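Local coordinates for SusD-like carbohydrate binding protein BF1063 (Bacteroides fragilis NCTC 9343, PDB 3I4G) that probably binds carbohydrate at the outer membrane, consistent with a SusD-like role in glycan capture, at residues T131-Y135 with F203-T207; I232-Y236 with V417-V423; G327-M331 with R363-E368. One frame throughout, in Å; residues are numbered along the deposited sequence.

How the contacts relate
Contact 1 comes first along the chain and joins helices 116-139 and 197-211; it closes before contact 2 opens. The later part of the chain holds contacts 2 and 3, which use loops and a short strand. Contact 3 is nested within the span that contact 2 closes, and both belong to the part of the chain related to the SusD family. The centre of contact 1 is about 27 Å from that of contact 2 and about 32 Å from that of contact 3, which lies across the chain's centre. Contacts 2 and 3, with centres about 19 Å apart, are joined by a probable hydrogen bond, Tyr236 OH to Lys364 NZ at 2.8 Å, whereas contact 1 stands apart, its nearest atoms about 13 and 10 Å from theirs.

Contact 1: residues T131-Y135 with F203-T207; sequences TQYFY and FLGRT
Phe203 drives the edge of its ring onto a face of the Phe134 ring, a T-shaped pair with centroids 5.4 Å apart and planes at 89°. From the other helix Thr131 lays its methyl over the middle of a Phe203 face, a CH-pi contact with CG2 3.9 Å from the ring centroid. Tyr135 crosses the Phe203 ring at about a right angle and brings its hydroxyl to that ring's edge, with OH 3.5 Å from Phe203 CZ. The Phe134 ring, its CG anti to the backbone N (chi1 165°), reaches between the helices so that CE1 lies 3.7 Å from Arg206 CB and CD1 3.4 Å from Thr207 OG1. That hydroxyl is itself tied back, donating to Phe203 O, which also takes the Thr207 N-H from the opposite face of its carbonyl plane. A water joins the polar ends, 2.6 Å from Tyr135 OH and accepting from Arg206 NH1 at 3.0 Å. Tyr135 OH also bonds Trp48 NE1, and Arg206 forms a salt bridge with Glu389 and a cation-pi contact with Trp456. The two segments run nearly parallel at 26°, their axes 11.1 Å apart, a spacing filled by aromatic rings. Such an aromatic cluster between near-parallel helices is consistent with the TPR-like helical architecture of SusD proteins. Helix 163-180 packs against Thr131 and Thr207, while strand 380-386 lies against Phe203 and Arg206.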
loop_
_atom_site.group_PDB
_atom_site.type_symbol
_atom_site.label_atom_id
_atom_site.label_comp_id
_atom_site.label_asym_id
_atom_site.label_seq_id
_atom_site.Cartn_x
_atom_site.Cartn_y
_atom_site.Cartn_z
ATOM N N THR A 131 -7.137 7.179 11.372
ATOM C CA THR A 131 -6.533 6.262 10.426
ATOM C C THR A 131 -6.419 4.869 11.029
ATOM O O THR A 131 -6.595 3.892 10.327
ATOM C CB THR A 131 -5.151 6.670 9.885
ATOM O OG1 THR A 131 -4.175 6.705 10.934
ATOM C CG2 THR A 131 -5.190 7.978 9.108
ATOM N N GLN A 132 -6.161 4.748 12.319
ATOM C CA GLN A 132 -6.041 3.416 12.912
ATOM C C GLN A 132 -7.364 2.695 12.877
ATOM O O GLN A 132 -7.401 1.516 12.549
ATOM C CB GLN A 132 -5.512 3.520 14.350
ATOM C CG GLN A 132 -4.207 4.292 14.476
ATOM C CD GLN A 132 -3.111 3.748 13.592
ATOM O OE1 GLN A 132 -2.462 2.763 13.936
ATOM N NE2 GLN A 132 -2.877 4.407 12.446
ATOM N N TYR A 133 -8.457 3.382 13.221
ATOM C CA TYR A 133 -9.773 2.773 13.152
ATOM C C TYR A 133 -10.153 2.447 11.693
ATOM O O TYR A 133 -10.825 1.471 11.457
ATOM C CB TYR A 133 -10.824 3.651 13.849
ATOM C CG TYR A 133 -10.711 3.538 15.337
ATOM C CD1 TYR A 133 -11.034 2.354 15.965
ATOM C CD2 TYR A 133 -10.235 4.590 16.116
ATOM C CE1 TYR A 133 -10.905 2.217 17.324
ATOM C CE2 TYR A 133 -10.140 4.472 17.495
ATOM C CZ TYR A 133 -10.464 3.277 18.078
ATOM O OH TYR A 133 -10.359 3.077 19.484
ATOM N N PHE A 134 -9.719 3.260 10.729
ATOM C CA PHE A 134 -9.966 2.999 9.325
ATOM C C PHE A 134 -9.373 1.659 8.913
ATOM O O PHE A 134 -10.058 0.846 8.281
ATOM C CB PHE A 134 -9.389 4.160 8.470
ATOM C CG PHE A 134 -9.264 3.822 7.014
ATOM C CD1 PHE A 134 -10.327 3.951 6.153
ATOM C CD2 PHE A 134 -8.075 3.327 6.516
ATOM C CE1 PHE A 134 -10.223 3.591 4.851
ATOM C CE2 PHE A 134 -7.953 2.971 5.193
ATOM C CZ PHE A 134 -9.043 3.100 4.369
ATOM N N TYR A 135 -8.135 1.420 9.264
ATOM C CA TYR A 135 -7.521 0.142 8.935
ATOM C C TYR A 135 -8.090 -1.028 9.774
ATOM O O TYR A 135 -8.364 -2.090 9.237
ATOM C CB TYR A 135 -6.000 0.224 9.057
ATOM C CG TYR A 135 -5.328 1.107 8.053
ATOM C CD1 TYR A 135 -5.235 0.715 6.727
ATOM C CD2 TYR A 135 -4.741 2.301 8.412
ATOM C CE1 TYR A 135 -4.627 1.536 5.796
ATOM C CE2 TYR A 135 -4.144 3.121 7.495
ATOM C CZ TYR A 135 -4.103 2.726 6.181
ATOM O OH TYR A 135 -3.480 3.531 5.256
ATOM N N PHE A 203 -8.396 10.146 3.150
ATOM C CA PHE A 203 -8.879 9.078 4.012
ATOM C C PHE A 203 -10.391 9.121 4.204
ATOM O O PHE A 203 -11.022 8.070 4.297
ATOM C CB PHE A 203 -8.149 9.064 5.357
ATOM C CG PHE A 203 -6.854 8.328 5.293
ATOM C CD1 PHE A 203 -6.833 6.965 5.534
ATOM C CD2 PHE A 203 -5.662 8.952 4.966
ATOM C CE1 PHE A 203 -5.659 6.233 5.458
ATOM C CE2 PHE A 203 -4.469 8.213 4.912
ATOM C CZ PHE A 203 -4.492 6.851 5.117
ATOM N N LEU A 204 -10.964 10.308 4.223
ATOM C CA LEU A 204 -12.425 10.428 4.207
ATOM C C LEU A 204 -12.987 9.740 2.979
ATOM O O LEU A 204 -13.954 8.974 3.070
ATOM C CB LEU A 204 -12.849 11.903 4.206
ATOM C CG LEU A 204 -14.318 12.217 4.077
ATOM C CD1 LEU A 204 -15.107 11.564 5.229
ATOM C CD2 LEU A 204 -14.533 13.723 4.072
ATOM N N GLY A 205 -12.446 10.040 1.807
ATOM C CA GLY A 205 -12.885 9.382 0.593
ATOM C C GLY A 205 -12.749 7.884 0.636
ATOM O O GLY A 205 -13.676 7.170 0.226
ATOM N N ARG A 206 -11.621 7.363 1.123
ATOM C CA ARG A 206 -11.480 5.922 1.226
ATOM C C ARG A 206 -12.509 5.337 2.208
ATOM O O ARG A 206 -13.051 4.241 1.971
ATOM C CB ARG A 206 -10.073 5.512 1.704
ATOM C CG ARG A 206 -8.924 5.681 0.728
ATOM C CD ARG A 206 -7.683 5.090 1.352
ATOM N NE ARG A 206 -6.541 5.019 0.452
ATOM C CZ ARG A 206 -5.421 4.439 0.809
ATOM N NH1 ARG A 206 -5.284 3.963 2.047
ATOM N NH2 ARG A 206 -4.430 4.358 -0.044
ATOM N N THR A 207 -12.773 6.041 3.293
ATOM C CA THR A 207 -13.787 5.585 4.271
ATOM C C THR A 207 -15.135 5.485 3.584
ATOM O O THR A 207 -15.854 4.490 3.727
ATOM C CB THR A 207 -13.847 6.544 5.452
ATOM O OG1 THR A 207 -12.589 6.535 6.125
ATOM C CG2 THR A 207 -14.955 6.148 6.458
HETATM O O HOH W 1 -2.850 2.485 2.910
#

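Contact 2: residues I232-Y236 with V417-V423; sequences INANY and VRGRASV
Ala234 O is gripped twice by Ser422, by OG at 2.7 Å on a lone pair in the carbonyl plane and by the backbone N at 3.1 Å, tilted from that plane. The same hydroxyl accepts the N-H of Tyr236 at 3.0 Å from OG, so one serine side chain bridges two backbone groups of the facing loop. Its chi1 of 59° sets OG between the backbone N and the carbonyl carbon, turned to this double task. Arg420 lies alongside, bent at chi3, and its NH1 donates to a lone pair of Asn233 O over 2.8 Å, with the oxygen 20° out of the guanidinium plane. The guanidinium is sandwiched: Ile232 CG2 sits over one face, 3.5 Å from NH1, while Tyr236 CD1 comes over the opposite face, 3.7 Å from NE. The tyrosine presents its ring edge there, the two planes standing 74° apart. Within its own loop Asn233 ND2 donates to Asn235 O at 2.9 Å, on a lone pair. Smaller apolar touches flank the polar centre, Ile232 CD1 on Val417 CG2 and Tyr236 CB on Val423 CG2. Arg420 also forms salt bridges with Glu250 and Glu447, and Tyr236 OH bonds Glu447 O. Two irregular segments, one beyond helix 214-227 and the other leaving helix 414-418, are thus joined through backbone carbonyls and one amide. Glu250 and Glu447 would probably offset the arginine's charge, which the partly buried site would otherwise leave costly.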
loop_
_atom_site.group_PDB
_atom_site.type_symbol
_atom_site.label_atom_id
_atom_site.label_comp_id
_atom_site.label_asym_id
_atom_site.label_seq_id
_atom_site.Cartn_x
_atom_site.Cartn_y
_atom_site.Cartn_z
ATOM N N ILE A 232 -0.502 15.900 -10.999
ATOM C CA ILE A 232 0.257 14.724 -11.435
ATOM C C ILE A 232 1.682 15.112 -11.787
ATOM O O ILE A 232 1.912 16.026 -12.587
ATOM C CB ILE A 232 -0.470 14.060 -12.619
ATOM C CG1 ILE A 232 -1.811 13.484 -12.163
ATOM C CG2 ILE A 232 0.396 12.968 -13.262
ATOM C CD1 ILE A 232 -1.733 12.382 -11.065
ATOM N N ASN A 233 2.663 14.441 -11.187
ATOM C CA ASN A 233 4.063 14.698 -11.431
ATOM C C ASN A 233 4.515 14.150 -12.789
ATOM O O ASN A 233 4.118 13.059 -13.159
ATOM C CB ASN A 233 4.908 14.035 -10.355
ATOM C CG ASN A 233 6.303 14.554 -10.293
ATOM O OD1 ASN A 233 6.533 15.761 -10.192
ATOM N ND2 ASN A 233 7.272 13.632 -10.241
ATOM N N ALA A 234 5.388 14.848 -13.514
ATOM C CA ALA A 234 5.802 14.332 -14.828
ATOM C C ALA A 234 6.479 12.971 -14.739
ATOM O O ALA A 234 6.255 12.102 -15.576
ATOM C CB ALA A 234 6.725 15.329 -15.523
ATOM N N ASN A 235 7.296 12.798 -13.701
ATOM C CA ASN A 235 8.074 11.587 -13.526
ATOM C C ASN A 235 7.477 10.608 -12.509
ATOM O O ASN A 235 7.331 10.947 -11.338
ATOM C CB ASN A 235 9.523 11.937 -13.158
ATOM C CG ASN A 235 10.437 10.743 -13.322
ATOM O OD1 ASN A 235 10.463 9.824 -12.525
ATOM N ND2 ASN A 235 11.165 10.723 -14.437
ATOM N N TYR A 236 7.151 9.409 -12.965
ATOM C CA TYR A 236 6.541 8.378 -12.126
ATOM C C TYR A 236 7.536 7.820 -11.121
ATOM O O TYR A 236 7.232 7.748 -9.939
ATOM C CB TYR A 236 6.026 7.243 -13.007
ATOM C CG TYR A 236 5.265 6.112 -12.343
ATOM C CD1 TYR A 236 3.919 6.194 -12.150
ATOM C CD2 TYR A 236 5.905 4.920 -12.027
ATOM C CE1 TYR A 236 3.203 5.146 -11.621
ATOM C CE2 TYR A 236 5.222 3.846 -11.500
ATOM C CZ TYR A 236 3.861 3.969 -11.292
ATOM O OH TYR A 236 3.161 2.896 -10.765
ATOM N N VAL A 417 -3.780 10.711 -15.340
ATOM C CA VAL A 417 -2.883 9.683 -14.813
ATOM C C VAL A 417 -2.160 8.997 -15.955
ATOM O O VAL A 417 -0.924 8.924 -15.968
ATOM C CB VAL A 417 -3.661 8.661 -13.986
ATOM C CG1 VAL A 417 -2.793 7.506 -13.545
ATOM C CG2 VAL A 417 -4.250 9.369 -12.759
ATOM N N ARG A 418 -2.888 8.604 -16.982
ATOM C CA ARG A 418 -2.244 7.954 -18.133
ATOM C C ARG A 418 -1.355 8.899 -18.950
ATOM O O ARG A 418 -0.373 8.481 -19.578
ATOM C CB ARG A 418 -3.290 7.336 -19.049
ATOM C CG ARG A 418 -3.969 6.126 -18.426
ATOM C CD ARG A 418 -5.124 5.601 -19.231
ATOM N NE ARG A 418 -4.739 5.047 -20.521
ATOM C CZ ARG A 418 -4.289 3.806 -20.721
ATOM N NH1 ARG A 418 -4.060 2.972 -19.705
ATOM N NH2 ARG A 418 -4.000 3.430 -21.956
ATOM N N GLY A 419 -1.726 10.168 -18.960
ATOM C CA GLY A 419 -1.047 11.202 -19.728
ATOM C C GLY A 419 0.187 11.786 -19.097
ATOM O O GLY A 419 0.838 12.623 -19.692
ATOM N N ARG A 420 0.525 11.332 -17.892
ATOM C CA ARG A 420 1.742 11.710 -17.231
ATOM C C ARG A 420 2.877 11.634 -18.244
ATOM O O ARG A 420 2.985 10.630 -18.952
ATOM C CB ARG A 420 1.968 10.719 -16.056
ATOM C CG ARG A 420 3.121 11.037 -15.191
ATOM C CD ARG A 420 3.517 9.867 -14.331
ATOM N NE ARG A 420 2.471 9.404 -13.425
ATOM C CZ ARG A 420 2.243 9.924 -12.226
ATOM N NH1 ARG A 420 2.886 10.989 -11.794
ATOM N NH2 ARG A 420 1.295 9.397 -11.459
ATOM N N ALA A 421 3.753 12.626 -18.340
ATOM C CA ALA A 421 4.757 12.637 -19.428
ATOM C C ALA A 421 5.633 11.401 -19.536
ATOM O O ALA A 421 5.975 10.958 -20.640
ATOM C CB ALA A 421 5.645 13.875 -19.291
ATOM N N SER A 422 6.018 10.842 -18.393
ATOM C CA SER A 422 6.874 9.660 -18.367
ATOM C C SER A 422 6.126 8.367 -18.687
ATOM O O SER A 422 6.742 7.310 -18.793
ATOM C CB SER A 422 7.544 9.527 -17.003
ATOM O OG SER A 422 6.579 9.434 -15.953
ATOM N N VAL A 423 4.801 8.426 -18.814
ATOM C CA VAL A 423 3.987 7.254 -19.088
ATOM C C VAL A 423 3.341 7.406 -20.459
ATOM O O VAL A 423 3.519 6.541 -21.333
ATOM C CB VAL A 423 2.981 7.057 -17.922
ATOM C CG1 VAL A 423 1.975 5.956 -18.232
ATOM C CG2 VAL A 423 3.713 6.769 -16.604
#

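Contact 3: residues G327-M331 with R363-E368; sequences GAIFM and RKYFEE. With EDO (1,2-ethanediol), chain C.
Arg363 to Phe366 makes a type II beta turn, closed by a weak Phe366 N to Arg363 O bond, and faces the short strand 329-330, beyond which Met331 takes left-handed backbone angles. Arg363 reaches across from the turn and grips one backbone oxygen end-on: NH1 and NH2 both donate to Ile329 O, at 2.9 and 3.0 Å, with that oxygen in the guanidinium plane. NH1 also forms a salt bridge with Glu368 OE2, 2.9 Å away, which it meets on the syn side. The other carboxylate oxygen, OE1, accepts the Met331 N-H at 2.8 Å in a nearly straight bond (167°), from the anti side. Glu368 therefore clasps the strand end with one oxygen and steadies the arginine with the other. A water adds to the group, donating to Glu368 OE1. The Phe330 ring packs against Arg363, Phe366 and Glu368, its CG anti to the backbone N (chi1 -180°), which carries it toward the turn. Its rim meets Phe366, with CZ 3.7 Å from Phe366 CB, and CD1 lies 3.5 Å from Glu368 CD, the ring and carboxylate planes 29° apart. Tyr324 stacks on the Phe330 ring, and the extended selenomethionine side chain of Met331 crosses Glu368 obliquely, with CE near Phe366 CB. Just past the turn, O2 of an ethanediol, probably from the crystallisation liquor, accepts the N-H of Glu367, 2.8 Å from N. Strand 329-330 pairs antiparallel with 333-334, with the left-handed Met331 in the tight link: a two-stranded beta hairpin, held to a neighbouring beta turn by an arginine-glutamate pair.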
loop_
_atom_site.group_PDB
_atom_site.type_symbol
_atom_site.label_atom_id
_atom_site.label_comp_id
_atom_site.label_asym_id
_atom_site.label_seq_id
_atom_site.Cartn_x
_atom_site.Cartn_y
_atom_site.Cartn_z
ATOM N N GLY A 327 17.708 -10.359 -16.978
ATOM C CA GLY A 327 18.219 -9.571 -18.101
ATOM C C GLY A 327 18.053 -8.087 -18.022
ATOM O O GLY A 327 18.709 -7.358 -18.754
ATOM N N ALA A 328 17.206 -7.606 -17.123
ATOM C CA ALA A 328 17.038 -6.179 -16.901
ATOM C C ALA A 328 18.237 -5.604 -16.182
ATOM O O ALA A 328 18.930 -6.323 -15.473
ATOM C CB ALA A 328 15.741 -5.913 -16.072
ATOM N N ILE A 329 18.475 -4.312 -16.384
ATOM C CA ILE A 329 19.486 -3.570 -15.659
ATOM C C ILE A 329 18.840 -2.909 -14.455
ATOM O O ILE A 329 17.803 -2.268 -14.563
ATOM C CB ILE A 329 20.152 -2.521 -16.561
ATOM C CG1 ILE A 329 20.838 -3.214 -17.741
ATOM C CG2 ILE A 329 21.167 -1.681 -15.750
ATOM C CD1 ILE A 329 22.021 -4.084 -17.401
ATOM N N PHE A 330 19.479 -3.057 -13.306
ATOM C CA PHE A 330 19.052 -2.455 -12.035
ATOM C C PHE A 330 20.284 -2.036 -11.276
ATOM O O PHE A 330 21.187 -2.837 -11.064
ATOM C CB PHE A 330 18.208 -3.447 -11.234
ATOM C CG PHE A 330 17.742 -2.890 -9.926
ATOM C CD1 PHE A 330 16.668 -2.032 -9.827
ATOM C CD2 PHE A 330 18.421 -3.204 -8.774
ATOM C CE1 PHE A 330 16.276 -1.519 -8.591
ATOM C CE2 PHE A 330 18.001 -2.701 -7.541
ATOM C CZ PHE A 330 16.940 -1.867 -7.459
HETATM N N MSE A 331 20.320 -0.784 -10.856
HETATM C CA MSE A 331 21.507 -0.257 -10.175
HETATM C C MSE A 331 22.774 -0.494 -11.014
HETATM O O MSE A 331 23.861 -0.804 -10.494
HETATM C CB MSE A 331 21.658 -0.793 -8.736
HETATM C CG MSE A 331 20.649 -0.222 -7.827
HETATM SE SE MSE A 331 20.918 -0.829 -5.984
HETATM C CE MSE A 331 19.641 0.296 -5.204
ATOM N N ARG A 363 11.286 -2.862 -8.553
ATOM C CA ARG A 363 12.138 -1.701 -8.881
ATOM C C ARG A 363 11.669 -0.450 -8.133
ATOM O O ARG A 363 12.485 0.408 -7.764
ATOM C CB ARG A 363 12.131 -1.433 -10.395
ATOM C CG ARG A 363 13.216 -0.469 -10.829
ATOM C CD ARG A 363 13.139 -0.060 -12.275
ATOM N NE ARG A 363 13.449 -1.112 -13.243
ATOM C CZ ARG A 363 14.671 -1.397 -13.684
ATOM N NH1 ARG A 363 15.742 -0.814 -13.165
ATOM N NH2 ARG A 363 14.838 -2.326 -14.607
ATOM N N LYS A 364 10.365 -0.311 -7.937
ATOM C CA LYS A 364 9.778 0.848 -7.257
ATOM C C LYS A 364 10.425 1.025 -5.892
ATOM O O LYS A 364 10.722 0.045 -5.221
ATOM C CB LYS A 364 8.282 0.683 -7.125
ATOM C CG LYS A 364 7.537 1.909 -6.615
ATOM C CD LYS A 364 6.020 1.768 -6.721
ATOM C CE LYS A 364 5.493 2.024 -8.160
ATOM N NZ LYS A 364 4.008 1.891 -8.291
ATOM N N TYR A 365 10.634 2.307 -5.525
ATOM C CA TYR A 365 11.175 2.793 -4.244
ATOM C C TYR A 365 12.701 2.822 -4.157
ATOM O O TYR A 365 13.235 3.292 -3.160
ATOM C CB TYR A 365 10.610 1.994 -3.059
ATOM C CG TYR A 365 9.123 2.020 -2.892
ATOM C CD1 TYR A 365 8.450 3.165 -2.468
ATOM C CD2 TYR A 365 8.363 0.880 -3.137
ATOM C CE1 TYR A 365 7.075 3.184 -2.326
ATOM C CE2 TYR A 365 6.987 0.904 -3.017
ATOM C CZ TYR A 365 6.345 2.040 -2.591
ATOM O OH TYR A 365 5.001 2.025 -2.424
ATOM N N PHE A 366 13.385 2.368 -5.203
ATOM C CA PHE A 366 14.865 2.313 -5.202
ATOM C C PHE A 366 15.469 3.308 -6.166
ATOM O O PHE A 366 15.364 3.156 -7.370
ATOM C CB PHE A 366 15.345 0.874 -5.479
ATOM C CG PHE A 366 14.801 -0.129 -4.481
ATOM C CD1 PHE A 366 15.041 0.015 -3.115
ATOM C CD2 PHE A 366 14.031 -1.172 -4.871
ATOM C CE1 PHE A 366 14.501 -0.861 -2.201
ATOM C CE2 PHE A 366 13.496 -2.050 -3.943
ATOM C CZ PHE A 366 13.735 -1.907 -2.618
ATOM N N GLU A 367 16.068 4.360 -5.596
ATOM C CA GLU A 367 16.718 5.432 -6.356
ATOM C C GLU A 367 18.064 4.913 -6.803
ATOM O O GLU A 367 19.078 5.153 -6.132
ATOM C CB GLU A 367 16.789 6.676 -5.462
ATOM C CG GLU A 367 17.369 7.916 -6.129
ATOM C CD GLU A 367 17.374 9.135 -5.205
ATOM O OE1 GLU A 367 16.475 9.336 -4.377
ATOM O OE2 GLU A 367 18.315 9.940 -5.319
ATOM N N GLU A 368 18.107 4.315 -7.992
ATOM C CA GLU A 368 19.237 3.508 -8.445
ATOM C C GLU A 368 20.528 4.247 -8.688
ATOM O O GLU A 368 21.573 3.648 -8.556
ATOM C CB GLU A 368 18.868 2.778 -9.749
ATOM C CG GLU A 368 17.704 1.815 -9.581
ATOM C CD GLU A 368 17.260 1.281 -10.925
ATOM O OE1 GLU A 368 18.092 0.717 -11.640
ATOM O OE2 GLU A 368 16.039 1.407 -11.261
HETATM C C1 EDO C . 16.555 3.465 -0.648
HETATM O O1 EDO C . 15.443 3.456 0.275
HETATM C C2 EDO C . 16.171 4.477 -1.720
HETATM O O2 EDO C . 16.876 4.162 -2.903
HETATM O O HOH W 2 18.337 1.128 -14.216
#